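Local coordinates for protein Na Glutathione S-transferase 1 (Necator americanus, PDB 2ON7) that probably conjugates glutathione to electrophilic compounds, as a homodimeric glutathione S-transferase of the human hookworm Necator americanus, at residues A[180-183]-A[184-187]; A[161-164]-A[165-169]; A[153-156]-A[157-161]. All coordinates share one frame; numbering follows the deposited sequence.

Contact 1. Residues A[180-183]-A[184-187]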
ATOM      1  N   GLU A 180      22.786   5.124 -10.536  1.00  6.23           N
ATOM      2  CA  GLU A 180      22.242   5.756  -9.314  1.00  6.78           C
ATOM      3  C   GLU A 180      21.593   4.782  -8.300  1.00  6.92           C
ATOM      4  O   GLU A 180      21.808   4.898  -7.085  1.00  7.24           O
ATOM      5  CB  GLU A 180      21.204   6.834  -9.670  1.00  5.74           C
ATOM      6  CG  GLU A 180      21.746   7.970 -10.507  1.00  9.61           C
ATOM      7  CD  GLU A 180      21.862   7.589 -11.961  1.00  9.67           C
ATOM      8  OE1 GLU A 180      21.080   6.718 -12.414  1.00 12.77           O
ATOM      9  OE2 GLU A 180      22.735   8.136 -12.630  1.00  8.52           O
ATOM     10  N   VAL A 181      20.770   3.866  -8.803  1.00  6.61           N
ATOM     11  CA  VAL A 181      20.125   2.858  -7.967  1.00  7.20           C
ATOM     12  C   VAL A 181      21.173   1.982  -7.258  1.00  7.93           C
ATOM     13  O   VAL A 181      21.063   1.708  -6.075  1.00  8.06           O
ATOM     14  CB  VAL A 181      19.146   1.977  -8.804  1.00  6.89           C
ATOM     15  CG1 VAL A 181      18.683   0.784  -8.012  1.00  4.20           C
ATOM     16  CG2 VAL A 181      18.004   2.796  -9.329  1.00  4.15           C
ATOM     17  N   LYS A 182      22.185   1.552  -8.010  1.00  8.50           N
ATOM     18  CA  LYS A 182      23.299   0.800  -7.462  1.00  9.24           C
ATOM     19  C   LYS A 182      24.052   1.580  -6.351  1.00  9.51           C
ATOM     20  O   LYS A 182      24.208   1.049  -5.231  1.00  8.70           O
ATOM     21  CB  LYS A 182      24.226   0.381  -8.597  1.00  9.58           C
ATOM     22  CG  LYS A 182      25.344  -0.530  -8.205  1.00 10.44           C
ATOM     23  CD  LYS A 182      26.395  -0.432  -9.276  1.00 13.94           C
ATOM     24  CE  LYS A 182      26.893  -1.791  -9.697  1.00 16.30           C
ATOM     25  NZ  LYS A 182      27.486  -2.473  -8.513  1.00 18.79           N
ATOM     26  N   GLU A 183      24.486   2.825  -6.665  1.00  8.84           N
ATOM     27  CA  GLU A 183      25.063   3.759  -5.677  1.00  8.69           C
ATOM     28  C   GLU A 183      24.207   3.886  -4.397  1.00  8.12           C
ATOM     29  O   GLU A 183      24.761   3.962  -3.282  1.00  7.49           O
ATOM     30  CB  GLU A 183      25.264   5.152  -6.282  1.00  8.42           C
ATOM     31  CG  GLU A 183      26.377   5.255  -7.377  1.00 10.36           C
ATOM     32  CD  GLU A 183      26.446   6.661  -8.040  1.00 10.09           C
ATOM     33  OE1 GLU A 183      25.397   7.371  -8.092  1.00 11.81           O
ATOM     34  OE2 GLU A 183      27.551   7.038  -8.507  1.00  7.99           O
ATOM     35  N   HIS A 184      22.879   3.908  -4.565  1.00  7.04           N
ATOM     36  CA  HIS A 184      21.938   4.036  -3.435  1.00  7.65           C
ATOM     37  C   HIS A 184      21.982   2.793  -2.550  1.00  8.28           C
ATOM     38  O   HIS A 184      22.136   2.914  -1.328  1.00  9.62           O
ATOM     39  CB  HIS A 184      20.493   4.285  -3.927  1.00  7.05           C
ATOM     40  CG  HIS A 184      19.431   4.068  -2.877  1.00  5.87           C
ATOM     41  ND1 HIS A 184      19.161   4.993  -1.883  1.00  4.11           N
ATOM     42  CD2 HIS A 184      18.538   3.059  -2.705  1.00  2.00           C
ATOM     43  CE1 HIS A 184      18.173   4.537  -1.125  1.00  3.68           C
ATOM     44  NE2 HIS A 184      17.766   3.381  -1.615  1.00  2.00           N
ATOM     45  N   MET A 185      21.836   1.610  -3.166  1.00  8.34           N
ATOM     46  CA  MET A 185      21.885   0.294  -2.474  1.00  8.09           C
ATOM     47  C   MET A 185      23.179   0.135  -1.645  1.00  8.33           C
ATOM     48  O   MET A 185      23.152  -0.371  -0.532  1.00  8.30           O
ATOM     49  CB  MET A 185      21.741  -0.863  -3.493  1.00  7.83           C
ATOM     50  CG  MET A 185      21.929  -2.295  -2.922  1.00  8.22           C
ATOM     51  SD  MET A 185      22.218  -3.654  -4.109  1.00  7.20           S
ATOM     52  CE  MET A 185      23.727  -3.106  -4.892  1.00  2.00           C
ATOM     53  N   GLU A 186      24.301   0.582  -2.185  1.00  7.47           N
ATOM     54  CA  GLU A 186      25.551   0.549  -1.432  1.00  7.96           C
ATOM     55  C   GLU A 186      25.689   1.592  -0.323  1.00  7.83           C
ATOM     56  O   GLU A 186      26.341   1.321   0.691  1.00  7.25           O
ATOM     57  CB  GLU A 186      26.732   0.675  -2.371  1.00  7.55           C
ATOM     58  CG  GLU A 186      26.721  -0.395  -3.420  1.00  9.24           C
ATOM     59  CD  GLU A 186      27.882  -0.267  -4.369  1.00 10.11           C
ATOM     60  OE1 GLU A 186      28.569  -1.284  -4.560  1.00 12.17           O
ATOM     61  OE2 GLU A 186      28.112   0.839  -4.902  1.00  8.89           O
ATOM     62  N   LYS A 187      25.108   2.778  -0.528  1.00  7.72           N
ATOM     63  CA  LYS A 187      25.167   3.843   0.461  1.00  7.92           C
ATOM     64  C   LYS A 187      24.336   3.439   1.667  1.00  7.65           C
ATOM     65  O   LYS A 187      24.846   3.446   2.801  1.00  7.73           O
ATOM     66  CB  LYS A 187      24.708   5.198  -0.134  1.00  8.23           C
ATOM     67  CG  LYS A 187      23.808   6.023   0.788  1.00  8.78           C
ATOM     68  CD  LYS A 187      23.305   7.308   0.135  1.00  7.84           C
ATOM     69  CE  LYS A 187      23.326   8.457   1.133  1.00  7.03           C
ATOM     70  NZ  LYS A 187      24.706   8.886   1.548  1.00  8.28           N
TER
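Glu-186 folds back over the carbonyl of Lys-182, one turn earlier in helix 179-189. Its CG lies 3.4 Å from Lys-182 O, and its own amide N donates to the same oxygen. CG stands beside the backbone N (chi1 -57°), on the side that faces the preceding turn. The rest of the chain is extended and carries the carboxylate out toward the lysine. OE1 of Glu-186 ends 4.3 Å from NZ of Lys-182, an attraction of opposite charges beyond salt-bridge range. Met-185 lies next to this pair. Its CB is 3.6 Å from Lys-182 O, and its amide N makes a straight bond of 3.0 Å to Val-181 O. The chain bends at its last torsion, and CE comes 4.5 Å from Lys-182 CG. His-184 takes the other direction. Its CB sits 3.4 Å from Val-181 O, but CG is anti to the backbone N (chi1 165°), which turns the imidazole away from residues 180-183. Lys-187 rests its CB 3.4 Å from Glu-183 O.

Further out, Val-181 and Met-185 pack on Asn-164 of helix 155-168, while Lys-187 forms a cation-pi contact with Phe-147. Weak hydrogen bonds hold the imidazole of His-184 at both nitrogens, ND1 to Gly-146 O and NE2 to Asp-157 O. If both weak bonds are real, each nitrogen would have to carry a hydrogen, which would favour the protonated ring, all the more with the carboxylate of Asp-157 close by.

Contact 2. Residues A[161-164]-A[165-169]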
ATOM      1  N   SER A 161      16.820  -0.674  -1.173  1.00  8.64           N
ATOM      2  CA  SER A 161      18.191  -1.186  -1.088  1.00  8.60           C
ATOM      3  C   SER A 161      18.222  -2.719  -0.815  1.00  8.33           C
ATOM      4  O   SER A 161      18.849  -3.467  -1.529  1.00  8.83           O
ATOM      5  CB  SER A 161      19.012  -0.394  -0.090  1.00  7.89           C
ATOM      6  OG  SER A 161      18.530  -0.570   1.200  1.00  6.55           O
ATOM      7  N   GLU A 162      17.503  -3.176   0.193  1.00  8.56           N
ATOM      8  CA  GLU A 162      17.409  -4.602   0.492  1.00  8.32           C
ATOM      9  C   GLU A 162      16.840  -5.469  -0.659  1.00  7.58           C
ATOM     10  O   GLU A 162      17.297  -6.590  -0.900  1.00  8.26           O
ATOM     11  CB  GLU A 162      16.586  -4.799   1.779  1.00  8.75           C
ATOM     12  CG  GLU A 162      16.229  -6.262   2.102  1.00  9.86           C
ATOM     13  CD  GLU A 162      17.476  -7.088   2.371  1.00 11.79           C
ATOM     14  OE1 GLU A 162      18.378  -6.608   3.110  1.00  8.82           O
ATOM     15  OE2 GLU A 162      17.550  -8.213   1.840  1.00 14.15           O
ATOM     16  N   HIS A 163      15.839  -4.978  -1.360  1.00  7.29           N
ATOM     17  CA  HIS A 163      15.332  -5.732  -2.502  1.00  7.50           C
ATOM     18  C   HIS A 163      16.356  -5.892  -3.622  1.00  6.91           C
ATOM     19  O   HIS A 163      16.501  -6.973  -4.176  1.00  8.16           O
ATOM     20  CB  HIS A 163      14.048  -5.127  -3.045  1.00  7.64           C
ATOM     21  CG  HIS A 163      13.517  -5.841  -4.245  1.00  7.44           C
ATOM     22  ND1 HIS A 163      13.658  -5.350  -5.528  1.00  3.47           N
ATOM     23  CD2 HIS A 163      12.866  -7.026  -4.359  1.00  7.22           C
ATOM     24  CE1 HIS A 163      13.087  -6.188  -6.375  1.00  3.20           C
ATOM     25  NE2 HIS A 163      12.605  -7.215  -5.696  1.00  3.97           N
ATOM     26  N   ASN A 164      17.080  -4.828  -3.932  1.00  6.20           N
ATOM     27  CA  ASN A 164      18.097  -4.841  -4.963  1.00  5.80           C
ATOM     28  C   ASN A 164      19.214  -5.841  -4.653  1.00  4.98           C
ATOM     29  O   ASN A 164      19.660  -6.603  -5.521  1.00  3.99           O
ATOM     30  CB  ASN A 164      18.647  -3.422  -5.159  1.00  6.27           C
ATOM     31  CG  ASN A 164      17.618  -2.490  -5.758  1.00  8.61           C
ATOM     32  OD1 ASN A 164      17.797  -1.253  -5.785  1.00  8.82           O
ATOM     33  ND2 ASN A 164      16.524  -3.084  -6.278  1.00 10.17           N
ATOM     34  N   ALA A 165      19.630  -5.827  -3.393  1.00  4.60           N
ATOM     35  CA  ALA A 165      20.649  -6.705  -2.879  1.00  4.54           C
ATOM     36  C   ALA A 165      20.205  -8.158  -3.084  1.00  4.12           C
ATOM     37  O   ALA A 165      20.884  -8.932  -3.732  1.00  3.64           O
ATOM     38  CB  ALA A 165      20.867  -6.385  -1.443  1.00  4.44           C
ATOM     39  N   THR A 166      19.029  -8.505  -2.576  1.00  5.23           N
ATOM     40  CA  THR A 166      18.394  -9.819  -2.851  1.00  5.50           C
ATOM     41  C   THR A 166      18.343 -10.188  -4.359  1.00  6.17           C
ATOM     42  O   THR A 166      18.803 -11.267  -4.746  1.00  6.54           O
ATOM     43  CB  THR A 166      16.970  -9.863  -2.243  1.00  5.99           C
ATOM     44  OG1 THR A 166      17.053  -9.715  -0.826  1.00  5.29           O
ATOM     45  CG2 THR A 166      16.238 -11.182  -2.592  1.00  6.47           C
ATOM     46  N   MET A 167      17.801  -9.299  -5.199  1.00  6.27           N
ATOM     47  CA  MET A 167      17.779  -9.529  -6.659  1.00  7.83           C
ATOM     48  C   MET A 167      19.134  -9.902  -7.290  1.00  7.47           C
ATOM     49  O   MET A 167      19.223 -10.937  -7.950  1.00  7.16           O
ATOM     50  CB  MET A 167      17.109  -8.369  -7.429  1.00  8.35           C
ATOM     51  CG  MET A 167      15.593  -8.361  -7.240  1.00 10.97           C
ATOM     52  SD  MET A 167      14.818  -9.838  -8.028  1.00 16.88           S
ATOM     53  CE  MET A 167      15.759 -10.010  -9.503  1.00 12.97           C
ATOM     54  N   LEU A 168      20.174  -9.099  -7.056  1.00  7.33           N
ATOM     55  CA  LEU A 168      21.549  -9.431  -7.509  1.00  7.56           C
ATOM     56  C   LEU A 168      21.934 -10.908  -7.285  1.00  7.33           C
ATOM     57  O   LEU A 168      22.714 -11.487  -8.025  1.00  7.14           O
ATOM     58  CB  LEU A 168      22.595  -8.503  -6.849  1.00  7.50           C
ATOM     59  CG  LEU A 168      22.475  -6.993  -7.127  1.00  9.24           C
ATOM     60  CD1 LEU A 168      23.739  -6.221  -6.764  1.00 10.08           C
ATOM     61  CD2 LEU A 168      22.149  -6.773  -8.597  1.00 11.00           C
ATOM     62  N   THR A 169      21.375 -11.498  -6.245  1.00  7.28           N
ATOM     63  CA  THR A 169      21.602 -12.893  -5.923  1.00  7.86           C
ATOM     64  C   THR A 169      20.840 -13.857  -6.866  1.00  6.88           C
ATOM     65  O   THR A 169      21.124 -15.055  -6.905  1.00  6.03           O
ATOM     66  CB  THR A 169      21.199 -13.132  -4.457  1.00  7.89           C
ATOM     67  OG1 THR A 169      22.017 -12.306  -3.609  1.00 10.87           O
ATOM     68  CG2 THR A 169      21.431 -14.518  -4.100  1.00 10.30           C
TER
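Ser-161 O receives the amide N of Ala-165, and the Ala-165 CB lies 3.5 Å from the same oxygen. Glu-162 comes next. Its carbonyl O is gripped twice by Thr-166, by N at 3.1 Å and by OG1 also at 3.1 Å. The two donors reach it from opposite faces of the carbonyl plane. OG1 stands beside the threonine's own backbone N (chi1 -62°), and this turns the hydroxyl back to the preceding turn. Arg-12 bridges the two side chains: its NE makes a salt bridge to Glu-162 OE2, and its NH2 bonds to Thr-166 OG1. Glu-162 OE1 pairs with Arg-189 and Arg-201. Three arginines thus surround this buried carboxylate, which would probably keep it ionised.

His-163 and Met-167 run side by side and point the same way. The methionine lays CG over one face of the imidazole, 3.8 Å from the ring centroid and 28° off the normal, a CH-pi contact. SD follows at 4.8 Å from that centroid, in an oblique position. Tyr-95 and Tyr-98 also meet the ring. Asn-164 O accepts Leu-168 N at 3.0 Å, and Leu-168 CG lies 3.3 Å from that oxygen.

The i to i+4 bonds are those of an ordinary alpha helix. This one, 155-168, lies in the all-helical C-terminal domain of the glutathione transferase fold. Arg-12 belongs to the thioredoxin-like N-terminal domain, so Glu-162 joins the two domains.

Contact 3. Residues A[153-156]-A[157-161]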
ATOM      1  N   LEU A 153      17.905   9.055   6.188  1.00 11.80           N
ATOM      2  CA  LEU A 153      17.326   7.723   6.004  1.00 11.70           C
ATOM      3  C   LEU A 153      15.839   7.732   6.365  1.00 11.34           C
ATOM      4  O   LEU A 153      15.443   8.289   7.388  1.00 12.12           O
ATOM      5  CB  LEU A 153      18.092   6.684   6.880  1.00 12.47           C
ATOM      6  CG  LEU A 153      17.781   5.166   6.977  1.00 13.44           C
ATOM      7  CD1 LEU A 153      16.376   4.873   7.485  1.00 16.65           C
ATOM      8  CD2 LEU A 153      17.954   4.413   5.626  1.00 16.27           C
ATOM      9  N   THR A 154      15.026   7.131   5.507  1.00 10.94           N
ATOM     10  CA  THR A 154      13.650   6.781   5.824  1.00 10.33           C
ATOM     11  C   THR A 154      13.481   5.307   5.476  1.00 10.11           C
ATOM     12  O   THR A 154      14.346   4.735   4.807  1.00 10.62           O
ATOM     13  CB  THR A 154      12.622   7.604   4.997  1.00  9.57           C
ATOM     14  OG1 THR A 154      12.671   7.183   3.633  1.00  9.92           O
ATOM     15  CG2 THR A 154      12.883   9.113   5.080  1.00  8.57           C
ATOM     16  N   TRP A 155      12.369   4.701   5.897  1.00  9.22           N
ATOM     17  CA  TRP A 155      12.112   3.273   5.663  1.00  8.30           C
ATOM     18  C   TRP A 155      12.075   2.804   4.208  1.00  9.65           C
ATOM     19  O   TRP A 155      12.351   1.630   3.966  1.00 11.12           O
ATOM     20  CB  TRP A 155      10.835   2.786   6.423  1.00  7.83           C
ATOM     21  CG  TRP A 155       9.500   3.397   6.048  1.00  5.84           C
ATOM     22  CD1 TRP A 155       9.016   4.630   6.422  1.00  5.67           C
ATOM     23  CD2 TRP A 155       8.442   2.775   5.288  1.00  4.42           C
ATOM     24  NE1 TRP A 155       7.746   4.812   5.910  1.00  5.44           N
ATOM     25  CE2 TRP A 155       7.376   3.690   5.218  1.00  2.50           C
ATOM     26  CE3 TRP A 155       8.304   1.528   4.649  1.00  7.71           C
ATOM     27  CZ2 TRP A 155       6.187   3.409   4.518  1.00  7.30           C
ATOM     28  CZ3 TRP A 155       7.113   1.230   3.965  1.00  6.17           C
ATOM     29  CH2 TRP A 155       6.061   2.172   3.917  1.00  7.07           C
ATOM     30  N   VAL A 156      11.680   3.647   3.232  1.00 10.64           N
ATOM     31  CA  VAL A 156      11.755   3.199   1.821  1.00  9.55           C
ATOM     32  C   VAL A 156      13.187   2.908   1.369  1.00  8.79           C
ATOM     33  O   VAL A 156      13.397   1.996   0.581  1.00  8.93           O
ATOM     34  CB  VAL A 156      11.278   4.204   0.738  1.00 10.01           C
ATOM     35  CG1 VAL A 156      10.012   3.741   0.093  1.00 10.61           C
ATOM     36  CG2 VAL A 156      11.327   5.620   1.171  1.00  8.80           C
ATOM     37  N   ASP A 157      14.142   3.731   1.793  1.00  7.85           N
ATOM     38  CA  ASP A 157      15.565   3.461   1.526  1.00  7.60           C
ATOM     39  C   ASP A 157      15.916   1.942   1.735  1.00  8.46           C
ATOM     40  O   ASP A 157      16.611   1.331   0.932  1.00  8.86           O
ATOM     41  CB  ASP A 157      16.430   4.393   2.386  1.00  6.09           C
ATOM     42  CG  ASP A 157      16.285   5.883   1.963  1.00  4.96           C
ATOM     43  OD1 ASP A 157      16.096   6.774   2.820  1.00  2.00           O
ATOM     44  OD2 ASP A 157      16.333   6.146   0.730  1.00  3.99           O
ATOM     45  N   LEU A 158      15.347   1.350   2.778  1.00  9.24           N
ATOM     46  CA  LEU A 158      15.629  -0.012   3.199  1.00  9.95           C
ATOM     47  C   LEU A 158      14.914  -1.013   2.336  1.00  9.79           C
ATOM     48  O   LEU A 158      15.513  -1.981   1.866  1.00  9.60           O
ATOM     49  CB  LEU A 158      15.204  -0.199   4.661  1.00  9.82           C
ATOM     50  CG  LEU A 158      15.625   0.814   5.710  1.00  9.96           C
ATOM     51  CD1 LEU A 158      14.855   0.496   6.989  1.00  7.15           C
ATOM     52  CD2 LEU A 158      17.137   0.712   5.950  1.00  9.78           C
ATOM     53  N   LEU A 159      13.626  -0.769   2.140  1.00 10.09           N
ATOM     54  CA  LEU A 159      12.824  -1.551   1.221  1.00 10.39           C
ATOM     55  C   LEU A 159      13.531  -1.812  -0.092  1.00 10.00           C
ATOM     56  O   LEU A 159      13.674  -2.978  -0.518  1.00 11.40           O
ATOM     57  CB  LEU A 159      11.514  -0.827   0.926  1.00 10.30           C
ATOM     58  CG  LEU A 159      10.282  -1.053   1.794  1.00 12.45           C
ATOM     59  CD1 LEU A 159       9.103  -0.311   1.128  1.00  8.51           C
ATOM     60  CD2 LEU A 159       9.973  -2.594   2.067  1.00  8.73           C
ATOM     61  N   VAL A 160      13.947  -0.721  -0.720  1.00  8.87           N
ATOM     62  CA  VAL A 160      14.534  -0.689  -2.075  1.00  8.59           C
ATOM     63  C   VAL A 160      15.999  -1.160  -2.104  1.00  8.74           C
ATOM     64  O   VAL A 160      16.389  -1.950  -2.971  1.00  8.84           O
ATOM     65  CB  VAL A 160      14.437   0.766  -2.673  1.00  8.27           C
ATOM     66  CG1 VAL A 160      15.091   0.880  -4.019  1.00  6.64           C
ATOM     67  CG2 VAL A 160      12.987   1.249  -2.709  1.00  6.37           C
ATOM     68  N   SER A 161      16.820  -0.674  -1.173  1.00  8.64           N
ATOM     69  CA  SER A 161      18.191  -1.186  -1.088  1.00  8.60           C
ATOM     70  C   SER A 161      18.222  -2.719  -0.815  1.00  8.33           C
ATOM     71  O   SER A 161      18.849  -3.467  -1.529  1.00  8.83           O
ATOM     72  CB  SER A 161      19.012  -0.394  -0.090  1.00  7.89           C
ATOM     73  OG  SER A 161      18.530  -0.570   1.200  1.00  6.55           O
TER
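Thr-154 and Asp-157 meet at the start of helix 155-168. Their Thr-X-X-Asp sequence and the bond from Thr-154 N to the aspartate are consistent with the N-capping box known in glutathione transferases. Leu-153 and Leu-158 are placed as its hydrophobic staple. Asp-157 CB lies 3.2 Å from Thr-154 O and 3.6 Å from CD2 of Leu-153, which slides past it in the opposite direction. CG stands beside the backbone N (chi1 -67°), which swings the carboxylate back over the first turn. Asp-157 OD1 accepts Thr-154 N at 2.9 Å in a nearly straight bond. The amide meets it on the anti side, 16° out of the carboxylate plane. OD2 is held by Leu-148 N from a neighbouring loop, so both oxygens are fixed. The return half of the box is not closed here: Thr-154 OG1 stays 4.2 Å from Asp-157 N.

In the staple the side chains cross at about a right angle. Leu-153 CD2 lies 3.8 Å from Leu-158 CD2, and both residues pack on Ile-188. On another side of the helix, Trp-155 and Leu-159 lie alongside each other. Leu-159 CD1 lies 3.8 Å from Trp-155 CZ3, obliquely to the indole, which is wedged against helices 64-75 and 82-109.

One turn on, Asp-157 O takes two bonds from Ser-161. OG reaches it at 2.7 Å on one face of the carbonyl plane, and N approaches from the opposite face.

How the contacts relate
From the N terminus, contact 3 comes first, turning the loop at 153-154 into helix 155-168. Contact 2 continues along the same helix; the two share Ser-161. Contact 1 follows on helix 179-189, the next helix in the chain. All three are local. They run in series, and none encloses or crosses another. The two helices pack together, so contact 1 touches both others. Met-185 lays its CG on the carbonyl oxygen of Ser-161, the shared residue, and its CE reaches Leu-168 near the far end of contact 2. Contacts 2 and 3 also link the C-terminal domain to the thioredoxin-like domain, through Arg-12 and helix 64-75 respectively.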